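PDB 3BGY: probable mRNA-capping enzyme, which removes the terminal phosphate from the 5'-triphosphate end of mRNA through its N-terminal triphosphatase domain, the first step of cap formation. Local coordinates for residues G95-K100 against N107-Y112; W140-K145 against S226-V231; N183-I188 against N217-N222. All coordinates share one frame; numbering follows the deposited sequence. Where two conformers were deposited one is given.

Interaction 1: G95-K100 against N107-Y112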
ATOM      1  N   GLY A  95      -2.877  20.398   0.808  1.00 26.22           N
ATOM      2  CA  GLY A  95      -2.991  21.553   1.692  1.00 31.61           C
ATOM      3  C   GLY A  95      -4.375  22.159   1.663  1.00 27.58           C
ATOM      4  O   GLY A  95      -4.918  22.519   2.708  1.00 32.50           O
ATOM      5  N   GLU A  96      -4.967  22.206   0.466  1.00 32.68           N
ATOM      6  CA  GLU A  96      -6.311  22.744   0.262  1.00 27.96           C
ATOM      7  C   GLU A  96      -7.365  21.871   0.914  1.00 32.56           C
ATOM      8  O   GLU A  96      -8.299  22.381   1.526  1.00 29.53           O
ATOM      9  CB  GLU A  96      -6.614  22.912  -1.221  1.00 31.14           C
ATOM     10  CG  GLU A  96      -5.992  24.160  -1.826  1.00 41.80           C
ATOM     11  CD  GLU A  96      -6.472  24.425  -3.238  1.00 47.74           C
ATOM     12  OE1 GLU A  96      -7.696  24.329  -3.487  1.00 55.06           O
ATOM     13  OE2 GLU A  96      -5.627  24.743  -4.100  1.00 50.90           O
ATOM     14  N   PHE A  97      -7.165  20.555   0.829  1.00 26.16           N
ATOM     15  CA  PHE A  97      -8.074  19.593   1.434  1.00 25.12           C
ATOM     16  C   PHE A  97      -8.059  19.755   2.961  1.00 21.15           C
ATOM     17  O   PHE A  97      -9.118  19.810   3.575  1.00 24.71           O
ATOM     18  CB  PHE A  97      -7.676  18.164   1.039  1.00 21.15           C
ATOM     19  CG  PHE A  97      -8.494  17.087   1.718  1.00 24.29           C
ATOM     20  CD1 PHE A  97      -9.754  16.730   1.235  1.00 28.93           C
ATOM     21  CD2 PHE A  97      -8.014  16.465   2.884  1.00 20.80           C
ATOM     22  CE1 PHE A  97     -10.544  15.758   1.906  1.00 29.48           C
ATOM     23  CE2 PHE A  97      -8.791  15.492   3.570  1.00 23.88           C
ATOM     24  CZ  PHE A  97     -10.053  15.142   3.082  1.00 22.69           C
ATOM     25  N   ILE A  98      -6.863  19.782   3.550  1.00 25.87           N
ATOM     26  CA  ILE A  98      -6.707  19.921   4.999  1.00 28.50           C
ATOM     27  C   ILE A  98      -7.317  21.217   5.535  1.00 29.89           C
ATOM     28  O   ILE A  98      -8.102  21.169   6.476  1.00 33.02           O
ATOM     29  CB  ILE A  98      -5.220  19.790   5.443  1.00 30.60           C
ATOM     30  CG1 ILE A  98      -4.727  18.362   5.175  1.00 31.60           C
ATOM     31  CG2 ILE A  98      -5.041  20.149   6.959  1.00 31.38           C
ATOM     32  CD1 ILE A  98      -3.241  18.167   5.354  1.00 31.27           C
ATOM     33  N   THR A  99      -6.988  22.351   4.917  1.00 31.24           N
ATOM     34  CA  THR A  99      -7.517  23.643   5.354  1.00 38.36           C
ATOM     35  C   THR A  99      -9.038  23.739   5.209  1.00 37.77           C
ATOM     36  O   THR A  99      -9.718  24.196   6.137  1.00 41.35           O
ATOM     37  CB  THR A  99      -6.849  24.840   4.619  1.00 41.06           C
ATOM     38  OG1 THR A  99      -6.996  24.688   3.204  1.00 48.73           O
ATOM     39  CG2 THR A  99      -5.378  24.930   4.962  1.00 44.41           C
ATOM     40  N   LYS A 100      -9.563  23.234   4.091  1.00 34.57           N
ATOM     41  CA  LYS A 100     -11.005  23.269   3.819  1.00 34.35           C
ATOM     42  C   LYS A 100     -11.831  22.297   4.670  1.00 37.52           C
ATOM     43  O   LYS A 100     -12.886  22.673   5.184  1.00 37.18           O
ATOM     44  CB  LYS A 100     -11.293  23.012   2.329  1.00 39.71           C
ATOM     45  CG  LYS A 100     -12.759  23.237   1.906  1.00 46.78           C
ATOM     46  CD  LYS A 100     -12.986  23.089   0.404  1.00 51.51           C
ATOM     47  CE  LYS A 100     -14.453  23.378   0.045  1.00 58.43           C
ATOM     48  NZ  LYS A 100     -14.733  23.291  -1.416  1.00 55.99           N
ATOM     49  N   ASN A 107     -19.674  13.361   6.834  1.00 20.22           N
ATOM     50  CA  ASN A 107     -20.547  13.129   5.677  1.00 23.59           C
ATOM     51  C   ASN A 107     -20.152  14.045   4.518  1.00 18.96           C
ATOM     52  O   ASN A 107     -20.168  13.599   3.371  1.00 22.85           O
ATOM     53  CB  ASN A 107     -22.021  13.341   6.030  1.00 28.74           C
ATOM     54  CG  ASN A 107     -22.953  12.703   5.014  1.00 36.10           C
ATOM     55  OD1 ASN A 107     -23.654  13.396   4.284  1.00 49.06           O
ATOM     56  ND2 ASN A 107     -22.951  11.379   4.957  1.00 42.08           N
ATOM     57  N   ASP A 108     -19.746  15.283   4.834  1.00 20.70           N
ATOM     58  CA  ASP A 108     -19.282  16.272   3.835  1.00 20.62           C
ATOM     59  C   ASP A 108     -17.988  15.774   3.207  1.00 20.78           C
ATOM     60  O   ASP A 108     -17.781  15.928   2.001  1.00 24.15           O
ATOM     61  CB  ASP A 108     -18.969  17.634   4.473  1.00 24.23           C
ATOM     62  CG  ASP A 108     -20.223  18.473   4.762  1.00 32.85           C
ATOM     63  OD1 ASP A 108     -21.295  18.176   4.201  1.00 30.43           O
ATOM     64  OD2 ASP A 108     -20.111  19.434   5.546  1.00 34.62           O
ATOM     65  N   ILE A 109     -17.118  15.192   4.042  1.00 20.02           N
ATOM     66  CA  ILE A 109     -15.849  14.648   3.573  1.00 18.84           C
ATOM     67  C   ILE A 109     -16.065  13.423   2.676  1.00 16.26           C
ATOM     68  O   ILE A 109     -15.480  13.356   1.578  1.00 21.19           O
ATOM     69  CB  ILE A 109     -14.882  14.311   4.758  1.00 14.64           C
ATOM     70  CG1 ILE A 109     -14.553  15.583   5.530  1.00 17.53           C
ATOM     71  CG2 ILE A 109     -13.580  13.602   4.217  1.00 17.96           C
ATOM     72  CD1 ILE A 109     -13.798  15.406   6.842  1.00 19.86           C
ATOM     73  N   SER A 110     -16.925  12.496   3.096  0.50 17.31           N
ATOM     74  CA  SER A 110     -17.206  11.293   2.307  0.50 15.60           C
ATOM     75  C   SER A 110     -17.809  11.621   0.945  0.50 18.13           C
ATOM     76  O   SER A 110     -17.374  11.093  -0.079  0.50 14.08           O
ATOM     77  CB  SER A 110     -18.147  10.352   3.044  0.50 16.48           C
ATOM     78  OG  SER A 110     -17.556   9.859   4.224  0.50 13.19           O
ATOM     79  N   ARG A 111     -18.706  12.606   0.934  1.00 19.79           N
ATOM     80  CA  ARG A 111     -19.391  13.000  -0.308  1.00 19.01           C
ATOM     81  C   ARG A 111     -18.390  13.646  -1.269  1.00 19.43           C
ATOM     82  O   ARG A 111     -18.420  13.358  -2.461  1.00 22.20           O
ATOM     83  CB  ARG A 111     -20.567  13.924   0.009  1.00 20.48           C
ATOM     84  CG  ARG A 111     -21.800  13.141   0.419  1.00 24.60           C
ATOM     85  CD  ARG A 111     -22.959  14.084   0.728  1.00 36.20           C
ATOM     86  NE  ARG A 111     -22.718  14.833   1.956  1.00 43.48           N
ATOM     87  CZ  ARG A 111     -23.425  15.887   2.359  1.00 51.56           C
ATOM     88  NH1 ARG A 111     -24.429  16.346   1.625  1.00 38.24           N
ATOM     89  NH2 ARG A 111     -23.163  16.435   3.539  1.00 48.08           N
ATOM     90  N   TYR A 112     -17.447  14.407  -0.713  1.00 19.24           N
ATOM     91  CA  TYR A 112     -16.387  15.052  -1.493  1.00 22.33           C
ATOM     92  C   TYR A 112     -15.473  13.968  -2.056  1.00 21.95           C
ATOM     93  O   TYR A 112     -15.160  13.970  -3.247  1.00 20.87           O
ATOM     94  CB  TYR A 112     -15.575  16.056  -0.648  1.00 21.94           C
ATOM     95  CG  TYR A 112     -14.329  16.627  -1.351  1.00 27.78           C
ATOM     96  CD1 TYR A 112     -14.438  17.676  -2.299  1.00 37.38           C
ATOM     97  CD2 TYR A 112     -13.036  16.093  -1.096  1.00 33.38           C
ATOM     98  CE1 TYR A 112     -13.284  18.182  -2.978  1.00 38.05           C
ATOM     99  CE2 TYR A 112     -11.878  16.591  -1.779  1.00 33.74           C
ATOM    100  CZ  TYR A 112     -12.018  17.628  -2.709  1.00 39.46           C
ATOM    101  OH  TYR A 112     -10.900  18.102  -3.361  1.00 53.83           O
TER
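F97 and Y112 meet through their ring carbons, F97 CD1 lying 3.7 Å from Y112 CE2. The two planes are inclined by 34° with centroids 6.0 Å apart, a relation that is neither a stack nor an edge-to-face pair: Y112 reaches the edge of F97, near its plane. A second apolar touch lies at the tip of the same phenyl ring, where F97 CZ comes within 4.0 Å of I109 CG2, the short branch of the isoleucine. A chi1 of 175° swings the F97 ring away from its own backbone N and across to both partners on the neighbouring helix. This is the dense part of the contact. The ring of F101 meets those of both F97 and Y112, and F97 also packs on L72, I74 and Y172 of the barrel strands.

Away from these rings both helices turn polar residues to solvent, among them E96, T99 and R111. R111 serves its own helix: its NH2 makes a salt bridge with D108 OD1 at 2.6 Å, while NE donates to N107 O at 166°, reaching that oxygen from the opposite face to the backbone N of R111. Helices 91-101 and 106-115, successive in the chain, each set apolar residues against strands of the antiparallel barrel, on the outside of the triphosphatase fold.

Interaction 2: W140-K145 against S226-V231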
ATOM      1  N   TRP A 140       9.681 -16.147  10.816  1.00 23.65           N
ATOM      2  CA  TRP A 140      10.203 -15.023  10.021  1.00 24.51           C
ATOM      3  C   TRP A 140       9.166 -13.924  10.155  1.00 20.44           C
ATOM      4  O   TRP A 140       7.968 -14.164  10.016  1.00 24.27           O
ATOM      5  CB  TRP A 140      10.408 -15.390   8.552  1.00 16.92           C
ATOM      6  CG  TRP A 140      11.469 -16.418   8.358  1.00 21.46           C
ATOM      7  CD1 TRP A 140      11.313 -17.771   8.463  1.00 25.54           C
ATOM      8  CD2 TRP A 140      12.835 -16.195   8.022  1.00 18.66           C
ATOM      9  NE1 TRP A 140      12.487 -18.407   8.205  1.00 23.30           N
ATOM     10  CE2 TRP A 140      13.449 -17.474   7.927  1.00 24.49           C
ATOM     11  CE3 TRP A 140      13.608 -15.045   7.775  1.00 30.24           C
ATOM     12  CZ2 TRP A 140      14.810 -17.641   7.597  1.00 27.74           C
ATOM     13  CZ3 TRP A 140      14.978 -15.203   7.441  1.00 30.23           C
ATOM     14  CH2 TRP A 140      15.558 -16.502   7.353  1.00 28.89           C
ATOM     15  N   ALA A 141       9.632 -12.710  10.405  1.00 19.61           N
ATOM     16  CA  ALA A 141       8.740 -11.574  10.627  1.00 17.32           C
ATOM     17  C   ALA A 141       8.156 -10.946   9.347  1.00 19.48           C
ATOM     18  O   ALA A 141       8.417  -9.775   9.021  1.00 19.17           O
ATOM     19  CB  ALA A 141       9.464 -10.522  11.481  1.00 23.43           C
ATOM     20  N   ILE A 142       7.386 -11.755   8.618  1.00 15.98           N
ATOM     21  CA  ILE A 142       6.713 -11.315   7.386  1.00 12.52           C
ATOM     22  C   ILE A 142       5.363 -11.924   7.219  1.00 16.84           C
ATOM     23  O   ILE A 142       5.051 -12.960   7.835  1.00 15.89           O
ATOM     24  CB  ILE A 142       7.474 -11.721   6.070  1.00 14.98           C
ATOM     25  CG1 ILE A 142       7.923 -13.185   6.089  1.00 14.55           C
ATOM     26  CG2 ILE A 142       8.588 -10.794   5.808  1.00 20.33           C
ATOM     27  CD1 ILE A 142       8.410 -13.714   4.758  1.00 18.81           C
ATOM     28  N   THR A 143       4.524 -11.237   6.449  1.00 12.39           N
ATOM     29  CA  THR A 143       3.223 -11.764   6.091  1.00 11.60           C
ATOM     30  C   THR A 143       3.151 -11.735   4.577  1.00 16.02           C
ATOM     31  O   THR A 143       3.810 -10.914   3.955  1.00 19.09           O
ATOM     32  CB  THR A 143       2.015 -11.029   6.702  1.00 14.71           C
ATOM     33  OG1 THR A 143       1.993  -9.654   6.307  1.00 22.93           O
ATOM     34  CG2 THR A 143       2.028 -11.128   8.214  1.00 16.13           C
ATOM     35  N   ILE A 144       2.445 -12.694   3.985  1.00 14.86           N
ATOM     36  CA  ILE A 144       2.302 -12.724   2.526  1.00 10.91           C
ATOM     37  C   ILE A 144       0.813 -12.427   2.331  1.00 18.31           C
ATOM     38  O   ILE A 144      -0.039 -13.084   2.928  1.00 16.75           O
ATOM     39  CB  ILE A 144       2.591 -14.132   1.927  1.00 14.61           C
ATOM     40  CG1 ILE A 144       3.843 -14.799   2.519  1.00 27.78           C
ATOM     41  CG2 ILE A 144       2.656 -14.057   0.423  1.00 17.44           C
ATOM     42  CD1 ILE A 144       5.161 -14.239   2.118  1.00 24.84           C
ATOM     43  N   LYS A 145       0.480 -11.482   1.458  1.00 16.14           N
ATOM     44  CA  LYS A 145      -0.911 -11.104   1.277  1.00 18.03           C
ATOM     45  C   LYS A 145      -1.268 -10.937  -0.173  1.00 18.46           C
ATOM     46  O   LYS A 145      -0.459 -10.434  -0.956  1.00 18.75           O
ATOM     47  CB  LYS A 145      -1.159  -9.751   1.986  1.00 21.85           C
ATOM     48  CG  LYS A 145      -2.602  -9.192   2.026  1.00 37.62           C
ATOM     49  CD  LYS A 145      -2.595  -7.732   2.503  1.00 46.93           C
ATOM     50  CE  LYS A 145      -4.001  -7.186   2.762  1.00 57.28           C
ATOM     51  NZ  LYS A 145      -3.992  -5.718   3.065  1.00 63.42           N
ATOM     52  N   SER A 226      14.514 -16.075  -2.704  1.00 14.62           N
ATOM     53  CA  SER A 226      15.850 -15.473  -2.846  1.00 17.45           C
ATOM     54  C   SER A 226      15.779 -13.959  -2.647  1.00 16.42           C
ATOM     55  O   SER A 226      16.630 -13.377  -1.988  1.00 19.36           O
ATOM     56  CB  SER A 226      16.437 -15.747  -4.222  1.00 23.00           C
ATOM     57  OG  SER A 226      16.738 -17.117  -4.365  1.00 30.85           O
ATOM     58  N   GLU A 227      14.725 -13.340  -3.178  1.00 14.11           N
ATOM     59  CA  GLU A 227      14.563 -11.885  -3.025  1.00 17.77           C
ATOM     60  C   GLU A 227      14.256 -11.516  -1.572  1.00 15.83           C
ATOM     61  O   GLU A 227      14.800 -10.541  -1.049  1.00 16.35           O
ATOM     62  CB  GLU A 227      13.483 -11.341  -3.969  1.00 20.26           C
ATOM     63  CG  GLU A 227      13.976 -11.267  -5.399  1.00 26.17           C
ATOM     64  CD  GLU A 227      12.998 -10.637  -6.377  1.00 36.85           C
ATOM     65  OE1 GLU A 227      11.979 -10.058  -5.942  1.00 28.72           O
ATOM     66  OE2 GLU A 227      13.258 -10.740  -7.600  1.00 35.38           O
ATOM     67  N   LEU A 228      13.484 -12.352  -0.877  1.00 14.35           N
ATOM     68  CA  LEU A 228      13.158 -12.061   0.520  1.00 14.04           C
ATOM     69  C   LEU A 228      14.397 -12.236   1.401  1.00 16.54           C
ATOM     70  O   LEU A 228      14.578 -11.487   2.351  1.00 18.27           O
ATOM     71  CB  LEU A 228      12.016 -12.935   1.028  1.00 17.08           C
ATOM     72  CG  LEU A 228      10.671 -12.753   0.328  1.00 20.53           C
ATOM     73  CD1 LEU A 228       9.646 -13.656   0.940  1.00 16.02           C
ATOM     74  CD2 LEU A 228      10.237 -11.314   0.395  1.00 20.03           C
ATOM     75  N   LEU A 229      15.239 -13.223   1.065  1.00 15.73           N
ATOM     76  CA  LEU A 229      16.488 -13.449   1.806  1.00 16.89           C
ATOM     77  C   LEU A 229      17.417 -12.240   1.670  1.00 16.02           C
ATOM     78  O   LEU A 229      18.040 -11.837   2.648  1.00 19.95           O
ATOM     79  CB  LEU A 229      17.195 -14.720   1.332  1.00 18.89           C
ATOM     80  CG  LEU A 229      16.654 -16.012   1.946  1.00 31.15           C
ATOM     81  CD1 LEU A 229      17.327 -17.210   1.300  1.00 37.36           C
ATOM     82  CD2 LEU A 229      16.860 -16.005   3.471  1.00 30.48           C
ATOM     83  N   ASN A 230      17.464 -11.637   0.477  0.50 16.17           N
ATOM     84  CA  ASN A 230      18.298 -10.449   0.238  0.50 19.69           C
ATOM     85  C   ASN A 230      17.857  -9.281   1.129  0.50 19.60           C
ATOM     86  O   ASN A 230      18.699  -8.611   1.740  0.50 20.18           O
ATOM     87  CB  ASN A 230      18.240 -10.020  -1.233  0.50 21.36           C
ATOM     88  CG  ASN A 230      19.050 -10.922  -2.158  0.50 26.23           C
ATOM     89  OD1 ASN A 230      19.873 -11.729  -1.719  0.50 28.39           O
ATOM     90  ND2 ASN A 230      18.820 -10.774  -3.459  0.50 31.01           N
ATOM     91  N   VAL A 231      16.538  -9.091   1.258  1.00 16.17           N
ATOM     92  CA  VAL A 231      15.993  -8.015   2.113  1.00 14.03           C
ATOM     93  C   VAL A 231      16.288  -8.303   3.598  1.00 20.40           C
ATOM     94  O   VAL A 231      16.707  -7.397   4.344  1.00 17.43           O
ATOM     95  CB  VAL A 231      14.467  -7.828   1.907  1.00 16.10           C
ATOM     96  CG1 VAL A 231      13.941  -6.695   2.772  1.00 19.69           C
ATOM     97  CG2 VAL A 231      14.166  -7.571   0.440  1.00 16.78           C
TER
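Two separate apolar touches join W140 and I142 to the helix 221-235, and between the two segments the contact is wholly hydrophobic. In the first, the methyl tips of two aliphatic chains come together: I142 CD1 lies 4.0 Å from L228 CD1. CG1 of I142 sits between the backbone N and the carbonyl carbon (chi1 47°), and the extended second torsion then carries CD1 forward to the leucine. In the second, L229 CD2 approaches the indole of W140 obliquely, 4.1 Å from CH2 at the far end of the six-membered ring. Neighbouring L228 and L229 thus serve different partners, L228 meeting I142 and L229 meeting W140.

Aromatic neighbours extend both touches. The ring of F232, on the same helix, meets that of W140, while F42 of the adjacent barrel strand touches both I142 and L228. I14 from the N-terminal end of the chain also bridges the two segments, lying against W140 and L228.

Backbone bonding accounts for the shape of the first segment. I142 N binds W140 O at 2.8 Å round A141, the centre of an inverse gamma turn, and the chain bends sharply between W140 and I142. Beyond it, T143 and K145 pair with strand 36-42, which fixes the segment in the barrel wall.

Polar groups of the helix look elsewhere, E227 binding N183 and S186. With only methyl and ring carbons meeting, this contact should owe its stability mainly to burial from water, and a polar tie of the helix to the barrel is left to E227.

Interaction 3: N183-I188 against N217-N222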
ATOM      1  N   ASN A 183      13.704  -5.044 -10.539  1.00 18.16           N
ATOM      2  CA  ASN A 183      13.715  -5.770 -11.811  1.00 22.80           C
ATOM      3  C   ASN A 183      12.332  -5.603 -12.406  1.00 18.88           C
ATOM      4  O   ASN A 183      11.462  -4.975 -11.794  1.00 21.76           O
ATOM      5  CB  ASN A 183      14.131  -7.263 -11.670  1.00 24.31           C
ATOM      6  CG  ASN A 183      13.302  -8.032 -10.641  1.00 20.61           C
ATOM      7  OD1 ASN A 183      12.068  -8.030 -10.684  1.00 23.51           O
ATOM      8  ND2 ASN A 183      13.981  -8.730  -9.738  1.00 31.28           N
ATOM      9  N   LYS A 184      12.098  -6.208 -13.570  1.00 20.40           N
ATOM     10  CA  LYS A 184      10.811  -6.098 -14.256  1.00 23.75           C
ATOM     11  C   LYS A 184       9.600  -6.642 -13.517  1.00 19.98           C
ATOM     12  O   LYS A 184       8.491  -6.183 -13.734  1.00 23.53           O
ATOM     13  CB  LYS A 184      10.890  -6.758 -15.644  1.00 31.69           C
ATOM     14  CG  LYS A 184      11.534  -8.136 -15.639  1.00 42.82           C
ATOM     15  CD  LYS A 184      11.658  -8.730 -17.040  1.00 58.49           C
ATOM     16  CE  LYS A 184      12.439 -10.048 -16.988  1.00 64.08           C
ATOM     17  NZ  LYS A 184      12.666 -10.655 -18.332  1.00 70.57           N
ATOM     18  N   ASN A 185       9.850  -7.510 -12.534  1.00 17.56           N
ATOM     19  CA  ASN A 185       8.769  -8.181 -11.816  1.00 17.85           C
ATOM     20  C   ASN A 185       8.512  -7.846 -10.363  1.00 13.28           C
ATOM     21  O   ASN A 185       7.496  -8.266  -9.807  1.00 14.21           O
ATOM     22  CB  ASN A 185       8.984  -9.685 -11.941  1.00 19.58           C
ATOM     23  CG  ASN A 185       9.188 -10.121 -13.380  1.00 18.53           C
ATOM     24  OD1 ASN A 185       8.423  -9.738 -14.254  1.00 21.40           O
ATOM     25  ND2 ASN A 185      10.233 -10.901 -13.630  1.00 27.42           N
ATOM     26  N   SER A 186       9.382  -7.050  -9.764  1.00 17.26           N
ATOM     27  CA  SER A 186       9.204  -6.723  -8.360  1.00 16.00           C
ATOM     28  C   SER A 186       9.691  -5.332  -8.012  1.00 15.85           C
ATOM     29  O   SER A 186      10.598  -4.800  -8.650  1.00 16.71           O
ATOM     30  CB  SER A 186       9.892  -7.758  -7.469  1.00 17.17           C
ATOM     31  OG  SER A 186      11.256  -7.826  -7.788  1.00 25.15           O
ATOM     32  N   ARG A 187       9.118  -4.799  -6.941  1.00 13.13           N
ATOM     33  CA  ARG A 187       9.426  -3.449  -6.468  1.00  7.55           C
ATOM     34  C   ARG A 187       9.462  -3.432  -4.948  1.00 12.66           C
ATOM     35  O   ARG A 187       8.673  -4.127  -4.309  1.00 16.89           O
ATOM     36  CB  ARG A 187       8.314  -2.541  -6.992  1.00 16.74           C
ATOM     37  CG  ARG A 187       8.539  -1.057  -6.847  1.00 19.50           C
ATOM     38  CD  ARG A 187       7.337  -0.281  -7.407  1.00 19.55           C
ATOM     39  NE  ARG A 187       6.252  -0.305  -6.420  1.00 21.27           N
ATOM     40  CZ  ARG A 187       5.088  -0.937  -6.559  1.00 31.58           C
ATOM     41  NH1 ARG A 187       4.808  -1.597  -7.678  1.00 32.44           N
ATOM     42  NH2 ARG A 187       4.261  -1.010  -5.525  1.00 31.30           N
ATOM     43  N   ILE A 188      10.430  -2.706  -4.388  1.00 11.46           N
ATOM     44  CA  ILE A 188      10.544  -2.556  -2.936  1.00 11.61           C
ATOM     45  C   ILE A 188       9.923  -1.197  -2.588  1.00 14.83           C
ATOM     46  O   ILE A 188      10.319  -0.203  -3.173  1.00 15.10           O
ATOM     47  CB  ILE A 188      12.035  -2.558  -2.483  1.00 13.39           C
ATOM     48  CG1 ILE A 188      12.643  -3.972  -2.610  1.00 20.14           C
ATOM     49  CG2 ILE A 188      12.173  -2.057  -0.999  1.00 17.76           C
ATOM     50  CD1 ILE A 188      12.232  -4.968  -1.504  1.00 26.18           C
ATOM     51  N   ASN A 217       4.738  -8.634 -11.772  1.00 18.31           N
ATOM     52  CA  ASN A 217       4.341  -9.815 -12.571  1.00 19.94           C
ATOM     53  C   ASN A 217       4.640 -11.017 -11.693  1.00 18.89           C
ATOM     54  O   ASN A 217       5.406 -10.898 -10.728  1.00 16.67           O
ATOM     55  CB  ASN A 217       5.169  -9.967 -13.846  1.00 22.67           C
ATOM     56  CG  ASN A 217       5.016  -8.815 -14.795  1.00 19.59           C
ATOM     57  OD1 ASN A 217       3.910  -8.517 -15.251  1.00 26.07           O
ATOM     58  ND2 ASN A 217       6.117  -8.135 -15.078  1.00 23.37           N
ATOM     59  N   LYS A 218       4.010 -12.152 -11.997  1.00 19.42           N
ATOM     60  CA  LYS A 218       4.235 -13.418 -11.263  1.00 17.69           C
ATOM     61  C   LYS A 218       5.693 -13.827 -11.423  1.00 18.24           C
ATOM     62  O   LYS A 218       6.333 -13.489 -12.430  1.00 19.51           O
ATOM     63  CB  LYS A 218       3.353 -14.533 -11.869  1.00 23.71           C
ATOM     64  CG  LYS A 218       3.465 -15.941 -11.217  1.00 33.03           C
ATOM     65  CD  LYS A 218       3.070 -17.100 -12.176  1.00 34.20           C
ATOM     66  CE  LYS A 218       3.908 -17.122 -13.471  1.00 46.11           C
ATOM     67  NZ  LYS A 218       3.990 -18.482 -14.126  1.00 34.58           N
ATOM     68  N   ILE A 219       6.239 -14.439 -10.375  1.00 15.47           N
ATOM     69  CA  ILE A 219       7.603 -14.967 -10.389  1.00 13.56           C
ATOM     70  C   ILE A 219       7.525 -16.336  -9.717  1.00 12.05           C
ATOM     71  O   ILE A 219       6.552 -16.632  -9.037  1.00 14.06           O
ATOM     72  CB  ILE A 219       8.658 -14.091  -9.642  1.00 17.97           C
ATOM     73  CG1 ILE A 219       8.298 -13.864  -8.162  1.00 13.72           C
ATOM     74  CG2 ILE A 219       8.816 -12.751 -10.347  1.00 19.78           C
ATOM     75  CD1 ILE A 219       9.331 -13.091  -7.383  1.00 15.85           C
ATOM     76  N   ASP A 220       8.562 -17.138  -9.915  1.00 15.34           N
ATOM     77  CA  ASP A 220       8.637 -18.462  -9.294  1.00 15.88           C
ATOM     78  C   ASP A 220       8.837 -18.218  -7.801  1.00 11.88           C
ATOM     79  O   ASP A 220       9.551 -17.313  -7.408  1.00 13.17           O
ATOM     80  CB  ASP A 220       9.852 -19.197  -9.853  1.00 13.81           C
ATOM     81  CG  ASP A 220       9.904 -20.676  -9.429  1.00 13.73           C
ATOM     82  OD1 ASP A 220      10.483 -20.984  -8.376  1.00 16.96           O
ATOM     83  OD2 ASP A 220       9.355 -21.505 -10.161  1.00 18.00           O
ATOM     84  N   ILE A 221       8.279 -19.093  -6.961  1.00 11.89           N
ATOM     85  CA  ILE A 221       8.455 -18.928  -5.517  1.00 12.59           C
ATOM     86  C   ILE A 221       9.917 -18.981  -5.052  1.00 14.38           C
ATOM     87  O   ILE A 221      10.284 -18.381  -4.036  1.00 14.17           O
ATOM     88  CB  ILE A 221       7.616 -19.946  -4.759  1.00 14.20           C
ATOM     89  CG1 ILE A 221       7.543 -19.574  -3.270  1.00 16.23           C
ATOM     90  CG2 ILE A 221       8.151 -21.337  -4.987  1.00 17.02           C
ATOM     91  CD1 ILE A 221       6.655 -20.464  -2.465  1.00 18.04           C
ATOM     92  N   ASN A 222      10.746 -19.724  -5.795  1.00 14.28           N
ATOM     93  CA  ASN A 222      12.149 -19.831  -5.433  1.00 13.69           C
ATOM     94  C   ASN A 222      12.862 -18.498  -5.667  1.00 14.35           C
ATOM     95  O   ASN A 222      13.748 -18.128  -4.910  1.00 17.49           O
ATOM     96  CB  ASN A 222      12.802 -21.005  -6.163  1.00 14.06           C
ATOM     97  CG  ASN A 222      12.238 -22.324  -5.687  1.00 15.96           C
ATOM     98  OD1 ASN A 222      12.535 -22.751  -4.565  1.00 17.15           O
ATOM     99  ND2 ASN A 222      11.333 -22.902  -6.460  1.00 16.78           N
TER
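The segments come closest at N185 and N217, their CA atoms 4.8 Å apart, where N217 N donates weakly to N185 O (3.4 Å) before the second segment turns off toward a helix. A side-chain bond accompanies it. N217 ND2 gives a hydrogen to N185 OD1 at 2.9 Å, in the plane of the acceptor's carbonyl and close to the amide plane of the donor, although the two amides are themselves turned 74° apart. On the aliphatic side of N185 the short branch of I219 presses in, CG2 lying 3.5 Å from N185 CB; the chi1 of I219, 58°, turns this branch toward N185.

K184 and N185 make the tight turn of a beta hairpin, joining the antiparallel strands 169-183 and 186-196 of the barrel. N183 forms an Asx turn within it: its OD1 accepts from N185 N at 2.9 Å, in the carbonyl plane and on a lone pair.

The helix 221-235 begins just after D220, its N-cap residue. D220 OD1 accepts from N222 N at 2.9 Å on the anti side of the carboxylate, and from N222 ND2 at 2.8 Å nearly along the C-O bond, two donors of one residue on a single oxygen. N222 ND2 is also hydrogen-bonded to Y20 OH, on helix 17-32.

Overall arrangement
The contacts lie on opposite sides of one closed antiparallel barrel, the fold of the tunnel triphosphatases. Interaction 1 comes first along the chain and stands alone, its centre about 38 Å from those of interactions 2 and 3 and across the chain's centre from them. Interactions 2 and 3 have centres about 12 Å apart and share helix 221-235, with interaction 3 nested inside the loop that interaction 2 closes. They touch directly, through E227 and where V231 packs on I188. The C-terminal helix is thereby tied to strand 142-152 and to the hairpin 169-196, while helices 91-101 and 106-115 flank the far side, so helices pack on both flanks of the tunnel, which in this family houses the active site.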